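Local atomic coordinates of transcriptional regulator, ROK family (Vibrio cholerae O1 biovar eltor, PDB entry 1Z05), a protein that probably binds DNA as a zinc-containing transcriptional regulator of the ROK family, related to Mlc of Escherichia coli, and may control carbohydrate metabolism genes. Residues Ser231-Asn236 / Pro358-Ile363. Sequence-based numbering, arbitrary orientation.
Sequences SQDVDN and PEKILI
S231 begins the type I beta turn S231-V234, and its CB packs against CD1 of L362 at 3.9 Å. This buried end of the contact is closed by helix 217-228, whose E225 also touches both side chains. On the exposed side of the turn, D233, in one of its two modelled conformers, forms a salt bridge with K360, which is therefore probably not permanent. The lysine chain is fully extended beyond CG and meets the aspartate of this conformer at about a right angle, placing NZ 3.0 Å from D233 OD1. NZ approaches this oxygen from the syn side, 27° out of the carboxylate plane, while its bond to OD2 is longer and weak. The main partner of the ammonium group is the backbone oxygen of H230, the D233 carboxylate being the additional one. K360 NZ thus joins the residue just before the turn, through its carbonyl, and, in the modelled conformer, D233 within the turn. V234 lies over the aliphatic parts of the second segment and divides its two methyls between neighbouring residues. With CG1 anti to the carbonyl carbon (chi1 -60°), that methyl rests 3.8 Å from E359 CB, and CG2 lies equally close to K360 CB. At D235 the link is through solvent: one water accepts from the backbone N and donates to E359 OE1, at 2.9 Å from that oxygen. N236 then supplies the direct backbone bond, E359 N to N236 O at 2.8 Å. R260 of the second subunit packs on both N236 and E359. Immediately beyond, K360 pairs with V238 as strand 360-364 runs parallel to 237-242, the central strand of a five-stranded mixed sheet. The contact thus lies where two helix-to-strand connections enter this sheet, whose 3-2-1-4-5 strand order is characteristic of the ribonuclease H-like domains of the ASKHA superfamily, to which ROK proteins belong.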
loop_
_atom_site.group_PDB
_atom_site.type_symbol
_atom_site.label_atom_id
_atom_site.label_comp_id
_atom_site.label_asym_id
_atom_site.label_seq_id
_atom_site.Cartn_x
_atom_site.Cartn_y
_atom_site.Cartn_z
ATOM N N SER A 231 -1.515 -9.440 -15.760
ATOM C CA SER A 231 -0.678 -8.382 -15.214
ATOM C C SER A 231 0.679 -8.925 -14.760
ATOM O O SER A 231 1.342 -8.326 -13.921
ATOM C CB SER A 231 -1.395 -7.613 -14.094
ATOM O OG SER A 231 -1.549 -8.399 -12.925
ATOM N N GLN A 232 1.093 -10.046 -15.339
ATOM C CA GLN A 232 2.410 -10.631 -15.048
ATOM C C GLN A 232 3.597 -9.730 -15.401
ATOM O O GLN A 232 4.663 -9.847 -14.794
ATOM C CB GLN A 232 2.603 -11.951 -15.798
ATOM C CG GLN A 232 1.689 -13.077 -15.373
ATOM C CD GLN A 232 1.945 -14.332 -16.176
ATOM O OE1 GLN A 232 2.964 -14.992 -15.998
ATOM N NE2 GLN A 232 1.021 -14.668 -17.062
ATOM N N ASP A 233 3.374 -8.837 -16.366
ATOM C CA ASP A 233 4.411 -7.977 -16.960
ATOM C C ASP A 233 4.703 -6.661 -16.223
ATOM O O ASP A 233 5.594 -5.907 -16.635
ATOM C CB ASP A 233 4.063 -7.676 -18.427
ATOM C CG ASP A 233 2.741 -6.917 -18.589
ATOM O OD1 ASP A 233 1.836 -7.055 -17.732
ATOM O OD2 ASP A 233 2.603 -6.184 -19.594
ATOM N N VAL A 234 3.942 -6.372 -15.165
ATOM C CA VAL A 234 4.147 -5.156 -14.346
ATOM C C VAL A 234 4.080 -5.437 -12.845
ATOM O O VAL A 234 3.413 -6.372 -12.415
ATOM C CB VAL A 234 3.137 -4.013 -14.699
ATOM C CG1 VAL A 234 3.267 -3.576 -16.172
ATOM C CG2 VAL A 234 1.703 -4.413 -14.382
ATOM N N ASP A 235 4.762 -4.615 -12.054
ATOM C CA ASP A 235 4.715 -4.749 -10.595
ATOM C C ASP A 235 3.720 -3.791 -9.933
ATOM O O ASP A 235 3.523 -3.838 -8.718
ATOM C CB ASP A 235 6.113 -4.588 -9.985
ATOM C CG ASP A 235 6.955 -5.858 -10.100
ATOM O OD1 ASP A 235 6.496 -6.942 -9.657
ATOM O OD2 ASP A 235 8.081 -5.767 -10.635
ATOM N N ASN A 236 3.109 -2.930 -10.743
ATOM C CA ASN A 236 2.135 -1.939 -10.283
ATOM C C ASN A 236 0.917 -1.935 -11.196
ATOM O O ASN A 236 0.987 -1.467 -12.322
ATOM C CB ASN A 236 2.763 -0.541 -10.234
ATOM C CG ASN A 236 3.957 -0.478 -9.307
ATOM O OD1 ASN A 236 5.102 -0.343 -9.750
ATOM N ND2 ASN A 236 3.703 -0.603 -8.014
ATOM N N PRO A 358 -0.602 3.602 -11.460
ATOM C CA PRO A 358 -0.368 2.218 -11.882
ATOM C C PRO A 358 0.193 2.129 -13.301
ATOM O O PRO A 358 0.049 3.075 -14.086
ATOM C CB PRO A 358 -1.767 1.591 -11.832
ATOM C CG PRO A 358 -2.686 2.724 -12.081
ATOM C CD PRO A 358 -2.041 3.932 -11.455
ATOM N N GLU A 359 0.825 1.000 -13.618
ATOM C CA GLU A 359 1.372 0.765 -14.958
ATOM C C GLU A 359 0.389 -0.000 -15.843
ATOM O O GLU A 359 0.615 -0.141 -17.043
ATOM C CB GLU A 359 2.694 -0.001 -14.890
ATOM C CG GLU A 359 3.774 0.654 -14.040
ATOM C CD GLU A 359 4.950 -0.267 -13.806
ATOM O OE1 GLU A 359 5.026 -0.891 -12.722
ATOM O OE2 GLU A 359 5.794 -0.381 -14.723
ATOM N N LYS A 360 -0.701 -0.489 -15.255
ATOM C CA LYS A 360 -1.685 -1.263 -16.014
ATOM C C LYS A 360 -3.030 -1.342 -15.312
ATOM O O LYS A 360 -3.093 -1.448 -14.084
ATOM C CB LYS A 360 -1.150 -2.676 -16.283
ATOM C CG LYS A 360 -1.700 -3.325 -17.537
ATOM C CD LYS A 360 -0.927 -4.592 -17.831
ATOM C CE LYS A 360 -1.419 -5.259 -19.089
ATOM N NZ LYS A 360 -0.732 -6.559 -19.272
ATOM N N ILE A 361 -4.102 -1.295 -16.104
ATOM C CA ILE A 361 -5.465 -1.426 -15.593
ATOM C C ILE A 361 -6.107 -2.664 -16.201
ATOM O O ILE A 361 -6.147 -2.803 -17.425
ATOM C CB ILE A 361 -6.359 -0.186 -15.931
ATOM C CG1 ILE A 361 -5.704 1.125 -15.479
ATOM C CG2 ILE A 361 -7.775 -0.359 -15.338
ATOM C CD1 ILE A 361 -5.406 1.216 -13.992
ATOM N N LEU A 362 -6.608 -3.553 -15.346
ATOM C CA LEU A 362 -7.388 -4.699 -15.822
ATOM C C LEU A 362 -8.840 -4.565 -15.402
ATOM O O LEU A 362 -9.139 -4.115 -14.294
ATOM C CB LEU A 362 -6.846 -6.032 -15.292
ATOM C CG LEU A 362 -5.365 -6.406 -15.335
ATOM C CD1 LEU A 362 -5.205 -7.888 -15.036
ATOM C CD2 LEU A 362 -4.738 -6.090 -16.658
ATOM N N ILE A 363 -9.728 -4.988 -16.294
ATOM C CA ILE A 363 -11.160 -4.987 -16.053
ATOM C C ILE A 363 -11.655 -6.436 -15.980
ATOM O O ILE A 363 -11.374 -7.244 -16.860
ATOM C CB ILE A 363 -11.908 -4.202 -17.179
ATOM C CG1 ILE A 363 -11.328 -2.775 -17.329
ATOM C CG2 ILE A 363 -13.410 -4.177 -16.928
ATOM C CD1 ILE A 363 -11.599 -1.842 -16.119
HETATM O O HOH W 1 6.843 -2.894 -13.702
#